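Local coordinates for SusD superfamily protein (Bacteroides fragilis, PDB 3L22), which probably binds glycans at the outer membrane as a SusD-family lipoprotein, and carries several zinc ions in the crystal, at residues A294-K297 with R298-A301; N61-T65 with L66-Y70. All coordinates share one frame; numbering follows the deposited sequence.

Contact 1: residues A294-K297 with R298-A301; sequences ATDK and RIIA. With EDO (1,2-ethanediol), chain Y.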
ATOM      1  N   ALA A 294     -12.639 -20.091  14.621  1.00 14.83           N
ATOM      2  CA  ALA A 294     -11.561 -20.639  15.420  1.00 14.51           C
ATOM      3  C   ALA A 294     -10.606 -21.519  14.586  1.00 14.90           C
ATOM      4  O   ALA A 294      -9.409 -21.619  14.904  1.00 15.24           O
ATOM      5  CB  ALA A 294     -12.161 -21.458  16.679  1.00 13.39           C
ATOM      6  N   THR A 295     -11.108 -22.151  13.525  1.00 14.33           N
ATOM      7  CA  THR A 295     -10.268 -23.004  12.696  1.00 14.54           C
ATOM      8  C   THR A 295      -9.760 -22.300  11.420  1.00 14.18           C
ATOM      9  O   THR A 295      -9.157 -22.948  10.574  1.00 14.39           O
ATOM     10  CB  THR A 295     -11.030 -24.243  12.258  1.00 14.26           C
ATOM     11  OG1 THR A 295     -12.212 -23.795  11.612  1.00 17.00           O
ATOM     12  CG2 THR A 295     -11.419 -25.156  13.465  1.00 12.61           C
ATOM     13  N   ASP A 296     -10.027 -21.001  11.252  1.00 13.48           N
ATOM     14  CA  ASP A 296      -9.453 -20.221  10.146  1.00 12.60           C
ATOM     15  C   ASP A 296      -7.951 -20.101  10.409  1.00 12.10           C
ATOM     16  O   ASP A 296      -7.554 -19.687  11.484  1.00 11.91           O
ATOM     17  CB  ASP A 296     -10.139 -18.841  10.107  1.00 13.02           C
ATOM     18  CG  ASP A 296      -9.739 -17.942   8.918  1.00 13.59           C
ATOM     19  OD1 ASP A 296      -8.549 -17.853   8.540  1.00 16.30           O
ATOM     20  OD2 ASP A 296     -10.643 -17.194   8.431  1.00 14.05           O
ATOM     21  N   LYS A 297      -7.123 -20.421   9.424  1.00 12.02           N
ATOM     22  CA  LYS A 297      -5.642 -20.328   9.577  1.00 12.70           C
ATOM     23  C   LYS A 297      -5.132 -18.968  10.012  1.00 12.92           C
ATOM     24  O   LYS A 297      -4.167 -18.894  10.751  1.00 13.57           O
ATOM     25  CB  LYS A 297      -4.938 -20.739   8.279  1.00 12.89           C
ATOM     26  CG  LYS A 297      -5.096 -22.225   7.933  1.00 14.19           C
ATOM     27  CD  LYS A 297      -4.249 -22.590   6.691  1.00 15.47           C
ATOM     28  CE  LYS A 297      -4.593 -23.954   6.106  1.00 14.08           C
ATOM     29  NZ  LYS A 297      -4.099 -24.058   4.669  1.00 15.76           N
ATOM     30  N   ARG A 298      -5.785 -17.898   9.543  1.00 13.65           N
ATOM     31  CA  ARG A 298      -5.415 -16.547   9.844  1.00 13.81           C
ATOM     32  C   ARG A 298      -5.745 -16.168  11.296  1.00 14.20           C
ATOM     33  O   ARG A 298      -4.998 -15.425  11.931  1.00 14.21           O
ATOM     34  CB  ARG A 298      -6.097 -15.615   8.869  1.00 14.16           C
ATOM     35  CG  ARG A 298      -5.694 -15.886   7.412  1.00 14.21           C
ATOM     36  CD  ARG A 298      -6.635 -15.287   6.406  1.00 14.18           C
ATOM     37  NE  ARG A 298      -7.967 -15.890   6.492  1.00 12.84           N
ATOM     38  CZ  ARG A 298      -8.921 -15.719   5.584  1.00 12.77           C
ATOM     39  NH1 ARG A 298      -8.722 -14.958   4.506  1.00 12.24           N
ATOM     40  NH2 ARG A 298     -10.112 -16.288   5.769  1.00 12.39           N
ATOM     41  N   ILE A 299      -6.844 -16.714  11.811  1.00 13.68           N
ATOM     42  CA  ILE A 299      -7.252 -16.537  13.196  1.00 13.88           C
ATOM     43  C   ILE A 299      -6.269 -17.306  14.106  1.00 13.63           C
ATOM     44  O   ILE A 299      -5.706 -16.716  15.028  1.00 11.58           O
ATOM     45  CB  ILE A 299      -8.739 -16.959  13.406  1.00 14.35           C
ATOM     46  CG1 ILE A 299      -9.672 -16.068  12.545  1.00 16.21           C
ATOM     47  CG2 ILE A 299      -9.143 -16.967  14.908  1.00 13.85           C
ATOM     48  CD1 ILE A 299      -9.526 -14.580  12.695  1.00 19.14           C
ATOM     49  N   ILE A 300      -6.003 -18.571  13.773  1.00 13.30           N
ATOM     50  CA  ILE A 300      -5.049 -19.398  14.514  1.00 13.66           C
ATOM     51  C   ILE A 300      -3.690 -18.703  14.532  1.00 14.15           C
ATOM     52  O   ILE A 300      -3.111 -18.584  15.568  1.00 13.51           O
ATOM     53  CB  ILE A 300      -4.877 -20.800  13.906  1.00 14.31           C
ATOM     54  CG1 ILE A 300      -6.193 -21.597  13.994  1.00 15.99           C
ATOM     55  CG2 ILE A 300      -3.720 -21.594  14.631  1.00 13.78           C
ATOM     56  CD1 ILE A 300      -6.202 -22.905  13.214  1.00 16.32           C
ATOM     57  N   ALA A 301      -3.224 -18.189  13.390  1.00 13.86           N
ATOM     58  CA  ALA A 301      -1.855 -17.633  13.324  1.00 14.51           C
ATOM     59  C   ALA A 301      -1.776 -16.245  13.936  1.00 14.43           C
ATOM     60  O   ALA A 301      -0.809 -15.935  14.619  1.00 13.71           O
ATOM     61  CB  ALA A 301      -1.332 -17.592  11.852  1.00 13.42           C
TER
HETATM   62  C1  EDO Y 465       2.503 -15.863  12.683  1.00 59.09           C
HETATM   63  O1  EDO Y 465       2.129 -16.712  13.806  1.00 58.72           O
HETATM   64  C2  EDO Y 465       4.001 -15.576  12.471  1.00 58.37           C
HETATM   65  O2  EDO Y 465       4.243 -14.166  12.240  1.00 57.17           O
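D296 and R298 clasp each other at the N-terminus of helix 297-302, where D296 is the N-cap. The guanidinium comes side-on to the carboxylate and gives one nitrogen to each oxygen. R298 NE reaches D296 OD1 at 2.9 Å, nearly straight at 168° and on the syn lone pair; the salt bridge from R298 NH2 to D296 OD2, also 2.9 Å, meets the syn side but tilts out of the carboxylate plane. The two planes are turned 31° apart, so the pairing is twisted and not flat. On its anti side OD1 takes a further bond, the capping one, from the backbone R298 N at 2.9 Å. Two donors from a single residue thus grip OD1, and both side chain and helix end fix the carboxylate's rotation.

Torsions put the groups there: D296 CG stands anti to its own nitrogen (chi1 -175°), turning the carboxylate onto the first turn, while R298 bends at chi3 to bring NE and NH2 edge-on to it. Behind the carboxylate, D296 CB packs on I299 CG1 at 3.7 Å. The main chain completes the turn: I300 N bonds D296 O at 3.0 Å, and A301 N bonds K297 O at 2.9 Å. I300 CG1 lies against A294 O, 3.3 Å away. A 1,2-ethanediol, probably from the crystallisation liquor, donates from O1 to A301 O at 3.1 Å.

Further out, R298 NH1 makes salt bridges with E384 and E388, tying the cap to helix 374-388. K297 NZ bonds R358 O and forms a salt bridge with E234, which binds zinc in a crystal structure of this protein, though that zinc is not bound to this chain in the model. L387 of helix 374-388 packs on D296, R298 and I299, while S359, ending helix 345-359, touches D296 and R298.

Contact 2: residues N61-T65 with L66-Y70; sequences NNLVT and LFNTY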
ATOM      1  N   ASN A  61      -2.829   6.754  22.715  1.00 19.60           N
ATOM      2  CA  ASN A  61      -3.068   8.131  23.181  0.50 20.49           C
ATOM      3  C   ASN A  61      -1.861   9.024  22.951  1.00 21.06           C
ATOM      4  O   ASN A  61      -1.642   9.963  23.681  1.00 22.49           O
ATOM      5  CB  ASN A  61      -3.455   8.160  24.672  0.50 20.93           C
ATOM      6  CG  ASN A  61      -4.131   9.475  25.088  0.50 21.44           C
ATOM      7  OD1 ASN A  61      -4.898  10.046  24.328  0.50 23.59           O
ATOM      8  ND2 ASN A  61      -3.824   9.959  26.287  0.50 22.14           N
ATOM      9  N   ASN A  62      -1.048   8.725  21.945  1.00 21.60           N
ATOM     10  CA  ASN A  62       0.203   9.435  21.751  1.00 21.38           C
ATOM     11  C   ASN A  62       0.339   9.840  20.285  1.00 20.83           C
ATOM     12  O   ASN A  62       0.375   8.988  19.415  1.00 19.86           O
ATOM     13  CB  ASN A  62       1.337   8.499  22.167  1.00 22.29           C
ATOM     14  CG  ASN A  62       2.716   9.126  22.034  1.00 23.49           C
ATOM     15  OD1 ASN A  62       2.854  10.306  21.713  1.00 25.48           O
ATOM     16  ND2 ASN A  62       3.758   8.311  22.254  1.00 24.32           N
ATOM     17  N   LEU A  63       0.440  11.140  20.036  1.00 19.88           N
ATOM     18  CA  LEU A  63       0.582  11.684  18.688  1.00 20.44           C
ATOM     19  C   LEU A  63       1.862  11.204  17.993  1.00 19.64           C
ATOM     20  O   LEU A  63       1.872  11.047  16.761  1.00 19.74           O
ATOM     21  CB  LEU A  63       0.523  13.221  18.717  1.00 20.52           C
ATOM     22  CG  LEU A  63      -0.735  13.875  19.311  1.00 23.25           C
ATOM     23  CD1 LEU A  63      -0.733  15.436  19.052  1.00 24.26           C
ATOM     24  CD2 LEU A  63      -2.025  13.242  18.807  1.00 23.71           C
ATOM     25  N   VAL A  64       2.906  10.903  18.776  1.00 19.46           N
ATOM     26  CA  VAL A  64       4.152  10.343  18.223  1.00 18.94           C
ATOM     27  C   VAL A  64       3.918   8.971  17.592  1.00 17.84           C
ATOM     28  O   VAL A  64       4.589   8.619  16.629  1.00 18.14           O
ATOM     29  CB  VAL A  64       5.313  10.284  19.298  1.00 19.64           C
ATOM     30  CG1 VAL A  64       6.601   9.678  18.708  1.00 21.47           C
ATOM     31  CG2 VAL A  64       5.604  11.706  19.917  1.00 19.72           C
ATOM     32  N   THR A  65       2.939   8.202  18.083  1.00 16.76           N
ATOM     33  CA  THR A  65       2.664   6.884  17.505  1.00 15.81           C
ATOM     34  C   THR A  65       1.285   6.811  16.810  1.00 15.57           C
ATOM     35  O   THR A  65       0.532   5.877  17.005  1.00 15.81           O
ATOM     36  CB  THR A  65       2.877   5.773  18.542  1.00 15.64           C
ATOM     37  OG1 THR A  65       2.043   6.015  19.669  1.00 15.80           O
ATOM     38  CG2 THR A  65       4.353   5.722  18.984  1.00 15.96           C
ATOM     39  N   LEU A  66       1.002   7.800  15.967  1.00 15.09           N
ATOM     40  CA  LEU A  66      -0.085   7.765  14.945  1.00 14.95           C
ATOM     41  C   LEU A  66      -1.523   7.899  15.518  1.00 15.12           C
ATOM     42  O   LEU A  66      -2.507   7.664  14.818  1.00 14.79           O
ATOM     43  CB  LEU A  66       0.056   6.533  14.013  1.00 13.42           C
ATOM     44  CG  LEU A  66       1.338   6.445  13.153  1.00 15.05           C
ATOM     45  CD1 LEU A  66       1.392   5.170  12.289  1.00 12.24           C
ATOM     46  CD2 LEU A  66       1.486   7.707  12.222  1.00 14.07           C
ATOM     47  N   PHE A  67      -1.650   8.317  16.775  1.00 15.21           N
ATOM     48  CA  PHE A  67      -2.968   8.445  17.359  1.00 15.86           C
ATOM     49  C   PHE A  67      -3.879   9.382  16.586  1.00 15.44           C
ATOM     50  O   PHE A  67      -5.056   9.082  16.431  1.00 15.24           O
ATOM     51  CB  PHE A  67      -2.851   8.926  18.805  1.00 16.51           C
ATOM     52  CG  PHE A  67      -4.067   8.723  19.625  1.00 17.95           C
ATOM     53  CD1 PHE A  67      -4.597   7.450  19.812  1.00 21.18           C
ATOM     54  CD2 PHE A  67      -4.647   9.800  20.292  1.00 21.34           C
ATOM     55  CE1 PHE A  67      -5.723   7.252  20.637  1.00 22.67           C
ATOM     56  CE2 PHE A  67      -5.764   9.619  21.121  1.00 22.99           C
ATOM     57  CZ  PHE A  67      -6.308   8.340  21.286  1.00 23.63           C
ATOM     58  N   ASN A  68      -3.346  10.503  16.115  1.00 14.85           N
ATOM     59  CA  ASN A  68      -4.146  11.432  15.312  1.00 15.17           C
ATOM     60  C   ASN A  68      -4.564  10.862  13.947  1.00 14.31           C
ATOM     61  O   ASN A  68      -5.623  11.230  13.429  1.00 15.03           O
ATOM     62  CB  ASN A  68      -3.445  12.779  15.102  1.00 14.85           C
ATOM     63  CG  ASN A  68      -3.856  13.830  16.121  1.00 17.97           C
ATOM     64  OD1 ASN A  68      -4.815  13.661  16.879  1.00 20.97           O
ATOM     65  ND2 ASN A  68      -3.126  14.944  16.132  1.00 18.09           N
ATOM     66  N   THR A  69      -3.762   9.970  13.379  1.00 14.20           N
ATOM     67  CA  THR A  69      -4.169   9.301  12.154  1.00 13.58           C
ATOM     68  C   THR A  69      -5.355   8.405  12.422  1.00 13.73           C
ATOM     69  O   THR A  69      -6.344   8.454  11.682  1.00 13.62           O
ATOM     70  CB  THR A  69      -3.037   8.492  11.526  1.00 14.46           C
ATOM     71  OG1 THR A  69      -2.003   9.393  11.155  1.00 13.36           O
ATOM     72  CG2 THR A  69      -3.555   7.713  10.280  1.00 10.81           C
ATOM     73  N   TYR A  70      -5.278   7.604  13.486  1.00 13.33           N
ATOM     74  CA  TYR A  70      -6.362   6.678  13.827  1.00 13.11           C
ATOM     75  C   TYR A  70      -7.678   7.416  14.084  1.00 13.87           C
ATOM     76  O   TYR A  70      -8.741   7.004  13.625  1.00 13.35           O
ATOM     77  CB  TYR A  70      -6.033   5.814  15.052  1.00 12.88           C
ATOM     78  CG  TYR A  70      -7.238   4.920  15.397  1.00 13.34           C
ATOM     79  CD1 TYR A  70      -7.544   3.795  14.613  1.00 13.96           C
ATOM     80  CD2 TYR A  70      -8.082   5.218  16.470  1.00 14.27           C
ATOM     81  CE1 TYR A  70      -8.675   3.011  14.875  1.00 13.08           C
ATOM     82  CE2 TYR A  70      -9.211   4.430  16.752  1.00 14.24           C
ATOM     83  CZ  TYR A  70      -9.505   3.335  15.949  1.00 14.51           C
ATOM     84  OH  TYR A  70     -10.611   2.566  16.219  1.00 13.85           O
TER
HETATM   85  O   HOH W   1      -0.573  11.047  15.461  1.00 16.13           O
HETATM   86  O   HOH W   2       2.987  10.260  14.487  1.00 18.71           O
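N61 CA sits over the centre of the F67 ring, a CH-pi contact 3.5 Å from the centroid and only 2° off the normal, just before an Asx turn that leads toward the short helix 67-70. In that turn N62 OD1 accepts from V64 N at 3.0 Å, with the donor well above the carbonyl plane and not on a lone pair. L63 and V64 form a brief 3-10 segment, and the chain then doubles back so that F67 and N68 return to lie beside N61 and L63.

F67 CG is anti to its backbone N (chi1 -163°), which swings the ring back beneath N61. The N61 amide stands almost upright to that ring, 86° between the planes, with OD1 3.3 Å from F67 CE2.

Apolar packing is slighter: L63 CD2 lies 4.4 Å from F67 CB. The same methyl rests against the N68 amide, with L63 CD2 3.3 Å from N68 CG; that amide is held by D78 through ND2 and by N73 through OD1.

Backbone bonds across the turn are weak: F67 N to N62 O, and L66 N to L63 O. A water bridges the two segments; it lies 2.8 Å from L63 O and accepts from N68 N. Beyond the contact, L66 packs on helix 44-52, and the hydroxyl of T65 pairs with S60 OG. A second water lies 2.7 Å from L63 O.

Overall arrangement
Both contacts are local, each lying where a loop runs into a helix, and both are partly buried and well away from the centre of the chain. Their chemistry differs. Contact 1 is ionic, with a buried acid and arginine at a helix start tied into helix 374-388, near a zinc-binding residue. Contact 2 depends on a ring face, weak backbone bonds and waters, and lies away from the zinc-binding residues, against helix 44-52 and strand 56-58. They share no helix or strand and do not touch: the centres of contact 1 and contact 2 are 29 Å apart, and the nearest atoms of contact 1 and contact 2 are about 18 Å apart.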